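DNA polymerase III, beta subunit (Eubacterium rectale, PDB 3T0P) probably forms the ring-shaped sliding clamp, a head-to-tail homodimer around DNA, that tethers DNA polymerases and other proteins to DNA and confers processivity. Local coordinates at residues I219-I224 with V234-I238; N125-V129 with H187-K191; L273-D279 with I296-S302. One frame throughout, in Å; residues are numbered along the deposited sequence. Where two conformers were deposited one is given.

Interaction 1 (I219-I224 with V234-I238)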
loop_
_atom_site.group_PDB
_atom_site.type_symbol
_atom_site.label_atom_id
_atom_site.label_comp_id
_atom_site.label_asym_id
_atom_site.label_seq_id
_atom_site.Cartn_x
_atom_site.Cartn_y
_atom_site.Cartn_z
ATOM N N ILE B 219 1.991 -30.068 -20.048
ATOM C CA ILE B 219 2.994 -30.619 -19.150
ATOM C C ILE B 219 3.841 -31.576 -19.984
ATOM O O ILE B 219 3.379 -32.649 -20.355
ATOM C CB ILE B 219 2.335 -31.262 -17.896
ATOM C CG1 ILE B 219 1.577 -30.189 -17.069
ATOM C CG2 ILE B 219 3.397 -31.899 -17.048
ATOM C CD1 ILE B 219 0.562 -30.704 -16.053
ATOM N N THR B 220 5.030 -31.110 -20.389
ATOM C CA THR B 220 5.930 -31.861 -21.250
ATOM C C THR B 220 7.283 -31.999 -20.589
ATOM O O THR B 220 8.176 -31.150 -20.756
ATOM C CB THR B 220 6.008 -31.263 -22.668
ATOM O OG1 THR B 220 4.688 -31.237 -23.220
ATOM C CG2 THR B 220 6.915 -32.088 -23.628
ATOM N N ASN B 221 7.367 -33.104 -19.797
ATOM C CA ASN B 221 8.476 -33.752 -19.085
ATOM C C ASN B 221 9.182 -32.881 -18.044
ATOM O O ASN B 221 9.143 -33.182 -16.858
ATOM C CB ASN B 221 9.528 -34.278 -20.096
ATOM C CG ASN B 221 8.961 -35.014 -21.300
ATOM O OD1 ASN B 221 8.233 -36.012 -21.173
ATOM N ND2 ASN B 221 9.288 -34.531 -22.498
ATOM N N ASN B 222 9.908 -31.880 -18.510
ATOM C CA ASN B 222 10.741 -30.998 -17.710
ATOM C C ASN B 222 10.154 -29.604 -17.642
ATOM O O ASN B 222 10.728 -28.739 -16.976
ATOM C CB ASN B 222 12.145 -30.927 -18.350
ATOM C CG ASN B 222 12.591 -32.207 -19.020
ATOM O OD1 ASN B 222 12.608 -32.315 -20.255
ATOM N ND2 ASN B 222 12.917 -33.215 -18.218
ATOM N N HIS B 223 9.032 -29.375 -18.365
ATOM C CA HIS B 223 8.394 -28.070 -18.476
ATOM C C HIS B 223 6.874 -28.093 -18.334
ATOM O O HIS B 223 6.212 -29.095 -18.607
ATOM C CB HIS B 223 8.743 -27.445 -19.834
ATOM C CG HIS B 223 10.209 -27.199 -20.010
ATOM N ND1 HIS B 223 10.800 -26.031 -19.571
ATOM C CD2 HIS B 223 11.166 -28.008 -20.512
ATOM C CE1 HIS B 223 12.089 -26.155 -19.845
ATOM N NE2 HIS B 223 12.352 -27.329 -20.409
ATOM N N ILE B 224 6.338 -26.959 -17.881
ATOM C CA ILE B 224 4.912 -26.686 -17.808
ATOM C C ILE B 224 4.703 -25.394 -18.604
ATOM O O ILE B 224 5.504 -24.470 -18.487
ATOM C CB ILE B 224 4.322 -26.642 -16.383
ATOM C CG1 ILE B 224 2.773 -26.503 -16.435
ATOM C CG2 ILE B 224 4.990 -25.558 -15.496
ATOM C CD1 ILE B 224 2.035 -26.948 -15.109
ATOM N N VAL B 234 6.140 -20.160 -19.603
ATOM C CA VAL B 234 6.894 -21.411 -19.627
ATOM C C VAL B 234 7.744 -21.530 -18.355
ATOM O O VAL B 234 8.458 -20.602 -17.997
ATOM C CB VAL B 234 7.743 -21.543 -20.902
ATOM C CG1 VAL B 234 8.470 -22.896 -20.929
ATOM C CG2 VAL B 234 6.877 -21.371 -22.146
ATOM N N SER B 235 7.659 -22.664 -17.673
ATOM C CA SER B 235 8.414 -22.858 -16.448
ATOM C C SER B 235 9.047 -24.210 -16.395
ATOM O O SER B 235 8.447 -25.200 -16.824
ATOM C CB SER B 235 7.511 -22.667 -15.232
ATOM O OG SER B 235 8.147 -22.964 -13.998
ATOM N N ARG B 236 10.273 -24.272 -15.836
ATOM C CA ARG B 236 10.955 -25.532 -15.545
ATOM C C ARG B 236 10.193 -26.218 -14.422
ATOM O O ARG B 236 9.481 -25.548 -13.691
ATOM C CB ARG B 236 12.393 -25.283 -15.114
ATOM C CG ARG B 236 13.358 -24.839 -16.220
ATOM C CD ARG B 236 14.826 -25.067 -15.832
ATOM N NE ARG B 236 15.099 -24.771 -14.417
ATOM C CZ ARG B 236 15.950 -23.844 -13.979
ATOM N NH1 ARG B 236 16.665 -23.126 -14.839
ATOM N NH2 ARG B 236 16.108 -23.643 -12.675
ATOM N N LEU B 237 10.289 -27.537 -14.303
ATOM C CA LEU B 237 9.638 -28.277 -13.236
ATOM C C LEU B 237 10.693 -28.723 -12.223
ATOM O O LEU B 237 11.862 -28.813 -12.571
ATOM C CB LEU B 237 8.897 -29.497 -13.822
ATOM C CG LEU B 237 7.694 -29.199 -14.703
ATOM C CD1 LEU B 237 7.260 -30.449 -15.422
ATOM C CD2 LEU B 237 6.534 -28.592 -13.892
ATOM N N ILE B 238 10.294 -29.002 -10.977
ATOM C CA ILE B 238 11.246 -29.472 -9.960
ATOM C C ILE B 238 11.398 -30.998 -10.082
ATOM O O ILE B 238 10.396 -31.724 -10.086
ATOM C CB ILE B 238 10.830 -29.040 -8.538
ATOM C CG1 ILE B 238 10.576 -27.520 -8.495
ATOM C CG2 ILE B 238 11.890 -29.485 -7.522
ATOM C CD1 ILE B 238 9.983 -26.985 -7.227
#

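Interaction 2 (N125-V129 with H187-K191)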
loop_
_atom_site.group_PDB
_atom_site.type_symbol
_atom_site.label_atom_id
_atom_site.label_comp_id
_atom_site.label_asym_id
_atom_site.label_seq_id
_atom_site.Cartn_x
_atom_site.Cartn_y
_atom_site.Cartn_z
ATOM N N ASN B 125 1.846 -31.648 -26.247
ATOM C CA ASN B 125 1.161 -32.911 -26.363
ATOM C C ASN B 125 -0.263 -32.690 -25.889
ATOM O O ASN B 125 -0.992 -31.869 -26.468
ATOM C CB ASN B 125 1.910 -34.012 -25.585
ATOM C CG ASN B 125 3.343 -34.197 -26.043
ATOM O OD1 ASN B 125 3.650 -34.203 -27.250
ATOM N ND2 ASN B 125 4.254 -34.321 -25.080
ATOM N N GLU B 126 -0.655 -33.425 -24.858
ATOM C CA GLU B 126 -1.961 -33.370 -24.237
ATOM C C GLU B 126 -2.126 -32.013 -23.536
ATOM O O GLU B 126 -1.199 -31.544 -22.876
ATOM C CB GLU B 126 -2.091 -34.541 -23.257
ATOM C CG GLU B 126 -3.482 -34.743 -22.690
ATOM C CD GLU B 126 -3.648 -35.965 -21.802
ATOM O OE1 GLU B 126 -2.809 -36.170 -20.895
ATOM O OE2 GLU B 126 -4.628 -36.716 -22.011
ATOM N N SER B 127 -3.275 -31.373 -23.748
ATOM C CA SER B 127 -3.651 -30.072 -23.186
ATOM C C SER B 127 -4.677 -30.236 -22.088
ATOM O O SER B 127 -5.567 -31.074 -22.201
ATOM C CB SER B 127 -4.234 -29.182 -24.272
ATOM O OG SER B 127 -5.295 -29.876 -24.904
ATOM N N ILE B 128 -4.563 -29.437 -21.044
ATOM C CA ILE B 128 -5.483 -29.410 -19.918
ATOM C C ILE B 128 -6.127 -28.015 -19.908
ATOM O O ILE B 128 -5.416 -27.019 -19.927
ATOM C CB ILE B 128 -4.727 -29.746 -18.596
ATOM C CG1 ILE B 128 -4.235 -31.210 -18.587
ATOM C CG2 ILE B 128 -5.576 -29.472 -17.359
ATOM C CD1 ILE B 128 -2.706 -31.431 -18.996
ATOM N N VAL B 129 -7.455 -27.936 -19.862
ATOM C CA VAL B 129 -8.130 -26.648 -19.801
ATOM C C VAL B 129 -8.752 -26.403 -18.398
ATOM O O VAL B 129 -9.540 -27.198 -17.917
ATOM C CB VAL B 129 -9.204 -26.505 -20.905
ATOM C CG1 VAL B 129 -9.891 -25.146 -20.808
ATOM C CG2 VAL B 129 -8.603 -26.700 -22.283
ATOM N N HIS B 187 -11.265 -36.165 -19.444
ATOM C CA HIS B 187 -10.424 -37.220 -18.917
ATOM C C HIS B 187 -9.045 -37.057 -19.528
ATOM O O HIS B 187 -8.901 -36.744 -20.723
ATOM C CB HIS B 187 -11.051 -38.585 -19.151
ATOM C CG HIS B 187 -12.236 -38.786 -18.262
ATOM N ND1 HIS B 187 -12.181 -39.626 -17.164
ATOM C CD2 HIS B 187 -13.449 -38.185 -18.294
ATOM C CE1 HIS B 187 -13.365 -39.524 -16.586
ATOM N NE2 HIS B 187 -14.164 -38.684 -17.241
ATOM N N TYR B 188 -8.039 -37.158 -18.675
ATOM C CA TYR B 188 -6.657 -36.932 -19.068
ATOM C C TYR B 188 -5.766 -38.084 -18.651
ATOM O O TYR B 188 -6.111 -38.809 -17.713
ATOM C CB TYR B 188 -6.156 -35.649 -18.397
ATOM C CG TYR B 188 -6.912 -34.389 -18.774
ATOM C CD1 TYR B 188 -6.766 -33.813 -20.031
ATOM C CD2 TYR B 188 -7.745 -33.752 -17.862
ATOM C CE1 TYR B 188 -7.483 -32.678 -20.392
ATOM C CE2 TYR B 188 -8.414 -32.575 -18.192
ATOM C CZ TYR B 188 -8.266 -32.035 -19.455
ATOM O OH TYR B 188 -8.950 -30.910 -19.825
ATOM N N ASP B 189 -4.596 -38.218 -19.309
ATOM C CA ASP B 189 -3.590 -39.197 -18.918
ATOM C C ASP B 189 -3.028 -38.801 -17.572
ATOM O O ASP B 189 -3.042 -37.615 -17.228
ATOM C CB ASP B 189 -2.446 -39.298 -19.945
ATOM C CG ASP B 189 -2.826 -39.815 -21.317
ATOM O OD1 ASP B 189 -3.859 -40.525 -21.426
ATOM O OD2 ASP B 189 -2.086 -39.521 -22.283
ATOM N N SER B 190 -2.554 -39.784 -16.802
ATOM C CA SER B 190 -1.969 -39.524 -15.505
ATOM C C SER B 190 -0.717 -38.657 -15.647
ATOM O O SER B 190 0.078 -38.842 -16.571
ATOM C CB SER B 190 -1.653 -40.824 -14.788
ATOM O OG SER B 190 -2.879 -41.443 -14.439
ATOM N N LYS B 191 -0.592 -37.692 -14.744
ATOM C CA LYS B 191 0.528 -36.755 -14.679
ATOM C C LYS B 191 0.740 -36.370 -13.231
ATOM O O LYS B 191 -0.237 -36.210 -12.506
ATOM C CB LYS B 191 0.276 -35.515 -15.565
ATOM C CG LYS B 191 1.022 -35.577 -16.885
ATOM C CD LYS B 191 0.302 -34.814 -17.982
ATOM C CE LYS B 191 0.906 -35.112 -19.328
ATOM N NZ LYS B 191 0.016 -34.677 -20.425
HETATM O O HOH W 1 -7.100 -37.189 -22.868
#

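Interaction 3 (L273-D279 with I296-S302)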
loop_
_atom_site.group_PDB
_atom_site.type_symbol
_atom_site.label_atom_id
_atom_site.label_comp_id
_atom_site.label_asym_id
_atom_site.label_seq_id
_atom_site.Cartn_x
_atom_site.Cartn_y
_atom_site.Cartn_z
ATOM N N LEU B 273 -2.674 -10.482 17.906
ATOM C CA LEU B 273 -2.247 -9.139 18.309
ATOM C C LEU B 273 -1.365 -9.204 19.577
ATOM O O LEU B 273 -0.551 -8.315 19.788
ATOM C CB LEU B 273 -3.434 -8.155 18.487
ATOM C CG LEU B 273 -4.356 -8.279 19.715
ATOM C CD1 LEU B 273 -3.809 -7.524 20.913
ATOM C CD2 LEU B 273 -5.751 -7.779 19.391
ATOM N N LEU B 274 -1.504 -10.254 20.398
ATOM C CA LEU B 274 -0.713 -10.368 21.623
ATOM C C LEU B 274 0.698 -10.935 21.382
ATOM O O LEU B 274 1.555 -10.835 22.255
ATOM C CB LEU B 274 -1.451 -11.225 22.644
ATOM C CG LEU B 274 -2.695 -10.598 23.239
ATOM C CD1 LEU B 274 -3.433 -11.584 24.073
ATOM C CD2 LEU B 274 -2.364 -9.375 24.090
ATOM N N VAL B 275 0.933 -11.502 20.210
ATOM C CA VAL B 275 2.205 -12.105 19.862
ATOM C C VAL B 275 2.833 -11.354 18.636
ATOM O O VAL B 275 2.268 -11.330 17.541
ATOM C CB VAL B 275 2.055 -13.638 19.673
ATOM C CG1 VAL B 275 1.749 -14.306 21.011
ATOM C CG2 VAL B 275 0.964 -13.983 18.674
ATOM N N LYS B 276 3.957 -10.660 18.876
ATOM C CA LYS B 276 4.658 -9.860 17.854
ATOM C C LYS B 276 6.051 -10.443 17.607
ATOM O O LYS B 276 6.677 -10.909 18.557
ATOM C CB LYS B 276 4.752 -8.364 18.253
ATOM C CG LYS B 276 3.492 -7.744 18.900
ATOM C CD LYS B 276 2.463 -7.177 17.900
ATOM C CE LYS B 276 1.602 -6.105 18.558
ATOM N NZ LYS B 276 0.244 -5.982 17.944
ATOM N N GLU B 277 6.512 -10.395 16.327
ATOM C CA GLU B 277 7.756 -10.887 15.683
ATOM C C GLU B 277 8.797 -11.592 16.608
ATOM O O GLU B 277 9.257 -12.678 16.242
ATOM C CB GLU B 277 8.446 -9.760 14.893
ATOM N N GLY B 278 9.166 -10.966 17.735
ATOM C CA GLY B 278 10.110 -11.509 18.715
ATOM C C GLY B 278 9.543 -12.576 19.641
ATOM O O GLY B 278 10.264 -13.112 20.493
ATOM N N ASP B 279 8.234 -12.881 19.479
ATOM C CA ASP B 279 7.479 -13.871 20.254
ATOM C C ASP B 279 6.943 -14.970 19.342
ATOM O O ASP B 279 6.627 -14.737 18.165
ATOM C CB ASP B 279 6.302 -13.191 20.998
ATOM C CG ASP B 279 6.173 -13.497 22.489
ATOM O OD1 ASP B 279 6.509 -14.635 22.901
ATOM O OD2 ASP B 279 5.693 -12.612 23.241
ATOM N N ILE B 296 -4.384 -17.447 24.725
ATOM C CA ILE B 296 -3.047 -17.060 24.396
ATOM C C ILE B 296 -2.618 -16.128 25.494
ATOM O O ILE B 296 -3.452 -15.422 26.067
ATOM C CB ILE B 296 -2.913 -16.477 22.951
ATOM C CG1 ILE B 296 -1.477 -16.625 22.422
ATOM C CG2 ILE B 296 -3.455 -15.025 22.823
ATOM C CD1 ILE B 296 -1.388 -16.581 20.853
ATOM N N ASN B 297 -1.335 -16.143 25.822
ATOM C CA ASN B 297 -0.769 -15.202 26.805
ATOM C C ASN B 297 0.639 -14.843 26.351
ATOM O O ASN B 297 1.311 -15.661 25.721
ATOM C CB ASN B 297 -0.790 -15.751 28.235
ATOM C CG ASN B 297 -0.008 -16.997 28.358
ATOM O OD1 ASN B 297 1.210 -16.964 28.567
ATOM N ND2 ASN B 297 -0.678 -18.114 28.105
ATOM N N SER B 298 1.056 -13.610 26.619
ATOM C CA SER B 298 2.376 -13.084 26.284
ATOM C C SER B 298 2.765 -12.019 27.299
ATOM O O SER B 298 2.043 -11.812 28.275
ATOM C CB SER B 298 2.395 -12.534 24.856
ATOM O OG SER B 298 1.695 -11.304 24.724
ATOM N N PHE B 299 3.900 -11.332 27.067
ATOM C CA PHE B 299 4.343 -10.216 27.912
ATOM C C PHE B 299 3.365 -9.040 27.797
ATOM O O PHE B 299 3.202 -8.309 28.760
ATOM C CB PHE B 299 5.771 -9.783 27.557
ATOM C CG PHE B 299 6.776 -10.847 27.928
ATOM C CD1 PHE B 299 7.052 -11.133 29.264
ATOM C CD2 PHE B 299 7.417 -11.592 26.947
ATOM C CE1 PHE B 299 7.958 -12.140 29.610
ATOM C CE2 PHE B 299 8.327 -12.602 27.292
ATOM C CZ PHE B 299 8.592 -12.865 28.620
ATOM N N ILE B 300 2.678 -8.904 26.645
ATOM C CA ILE B 300 1.693 -7.837 26.396
ATOM C C ILE B 300 0.409 -8.057 27.243
ATOM O O ILE B 300 -0.178 -7.089 27.717
ATOM C CB ILE B 300 1.371 -7.736 24.896
ATOM C CG1 ILE B 300 2.619 -7.322 24.106
ATOM C CG2 ILE B 300 0.228 -6.768 24.648
ATOM C CD1 ILE B 300 2.561 -7.588 22.637
ATOM N N GLY B 301 -0.011 -9.309 27.399
ATOM C CA GLY B 301 -1.195 -9.665 28.172
ATOM C C GLY B 301 -1.791 -10.997 27.770
ATOM O O GLY B 301 -1.126 -11.808 27.120
ATOM N N SER B 302 -3.050 -11.239 28.137
ATOM C CA SER B 302 -3.679 -12.514 27.774
ATOM C C SER B 302 -5.058 -12.334 27.125
ATOM O O SER B 302 -5.664 -11.264 27.177
ATOM C CB SER B 302 -3.788 -13.432 28.989
ATOM O OG SER B 302 -4.631 -12.840 29.959
#

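Interaction 1 (I219-I224 with V234-I238)
Strands 223-228 and 231-236 pair antiparallel here, with His223 facing Arg236 in a non-hydrogen-bonded pair and Ile224 facing Ser235 in a hydrogen-bonded one. That second pair is closed both ways, Ile224 N to Ser235 O and Ser235 N to Ile224 O, each 2.9 Å. A further bond, Leu237 N to Asn222 O at 3.0 Å, carries the pairing one step beyond the strands; its N-H...O angle is only 140°, and the nitrogen sits above the carbonyl plane.

Leu237 does most of the side-chain work. Its CB and CG lie against Asn222 O, and the two methyls then divide: CD1 reaches His223 N at 3.6 Å, while CD2 meets Ile224 CG2 at 3.8 Å, the two side chains crossing at about a right angle. Ile224 CG2 also touches Ser235 CB. Because CG1 of Ile224 stands anti to the backbone N (chi1 -174°), its end leads away from segment 234-238; the Ile224 side chain also touches Val195 of strand 187-196. Val193 of the same strand touches both Leu237 and Ile219. Ser235 OG bonds to Arg236 O and to Thr199 OG1.

On the face with His223 and Arg236 the packing is lighter. His223 CE1 rests 4.1 Å from Arg236 CG, so the imidazole meets the aliphatic part of the arginine, and ND1 is buried by the contact with no partner in the model. An acetate ion lies about 4 Å from the histidine side chain.

With Thr220 and His223 bonded to each other around the Asn221-Asn222 turn, two successive hairpins make a three-stranded antiparallel meander. Strand 231-236 goes on to pair with strand 52-58, joining the central and N-terminal domains in one continuous sheet, as in bacterial beta clamps.

Interaction 2 (N125-V129 with H187-K191)
Glu126 and Ile128 meet Tyr188 and Lys191 in a partly polar surface contact between strands 127-131 and 187-196, each outermost in its own sheet within this chain. The short strand axes come within 8.5 Å at 125°, and side chains rather than paired backbones bridge them. Glu126 reaches over fully extended, CG anti to its own nitrogen (chi1 -171°). Asp189 N points between the two carboxylate oxygens of Glu126 on their syn side, 3.1 Å from both OE1 and OE2. Lys191 NZ, in the conformer given, one of two and so less certain, forms a salt bridge to OE1 of Glu126 at 3.2 Å, using the anti lone pair of that oxygen. A water joins Glu126 OE2 to His187 O.

Beside this polar cluster Ile128 CG1 lies over the centre of the Tyr188 ring, 4.0 Å from the centroid, a CH-pi contact. Tyr188 OH takes a weak but straight bond from Val129 N at 3.3 Å.

The Asp189 carboxylate comes close to that of Glu126, OD2 to OE1 3.7 Å. The backbone N-H and the water, with the lysine when it is in this conformer, probably offset this crowding of negative charge and help keep the glutamate ionised.

Interaction 3 (L273-D279 with I296-S302)
Leu274 and Ser298 bring the loop after helix 261-272 against the tip of the hairpin formed by strands 291-297 and 302-308, in the C-terminal clamp domain. Ser298 OG donates to Leu274 O; the modelled 2.5 Å is very short, and its exact length is doubtful. The two methyls of Leu274 divide the hairpin between them: CD1 packs on Ile296 CG2 at 3.7 Å, and CD2 on Ile300 CG2, also 3.7 Å. Val275 CG1 and Ile296 CD1 meet tip to tip at 3.9 Å, while Ile300 CD1 tucks close to Leu274 O and Lys276 CG.

Further out, the turn itself positions the serine. With its OG between backbone N and carbonyl carbon (chi1 73°), Ser298 also accepts from Ile300 N at 3.2 Å, an ST turn. Ser298 N bonds to Gly301 O, and the backbone angles of Gly301 would jam a CB against the preceding carbonyl. With an alanine at Ser298, Leu274 O would probably be left without this donor and Ile300 N without its acceptor, so the hairpin tip could shift.

Beyond lies the dimer interface: Leu274 packs on Phe106 of the second subunit and Ile300 on Ile74 of that same subunit, and Ser302 pairs with one of its strands. Within the loop, Lys276 NZ folds back to bond Leu273 O at 3.1 Å, on a lone pair in the carbonyl plane.

Overall arrangement
Interactions 1 and 2 are neighbours, their centres about 14 Å apart, and they share strand 187-196: its start contacts segment 125-129, while its later residues pack under the side chains of interaction 1. They also reach one sheet, in which strands 214-220 and 127-131 lie side by side. Interaction 3 stands apart, its centre about 44 Å from that of interaction 1 and about 49 Å from that of interaction 2, across the centre of the chain. Interaction 1 pairs strands within one sheet and interaction 2 joins that sheet's edge to another, whereas 273-279 with 296-302 shapes a surface where the second subunit docks to close the ring.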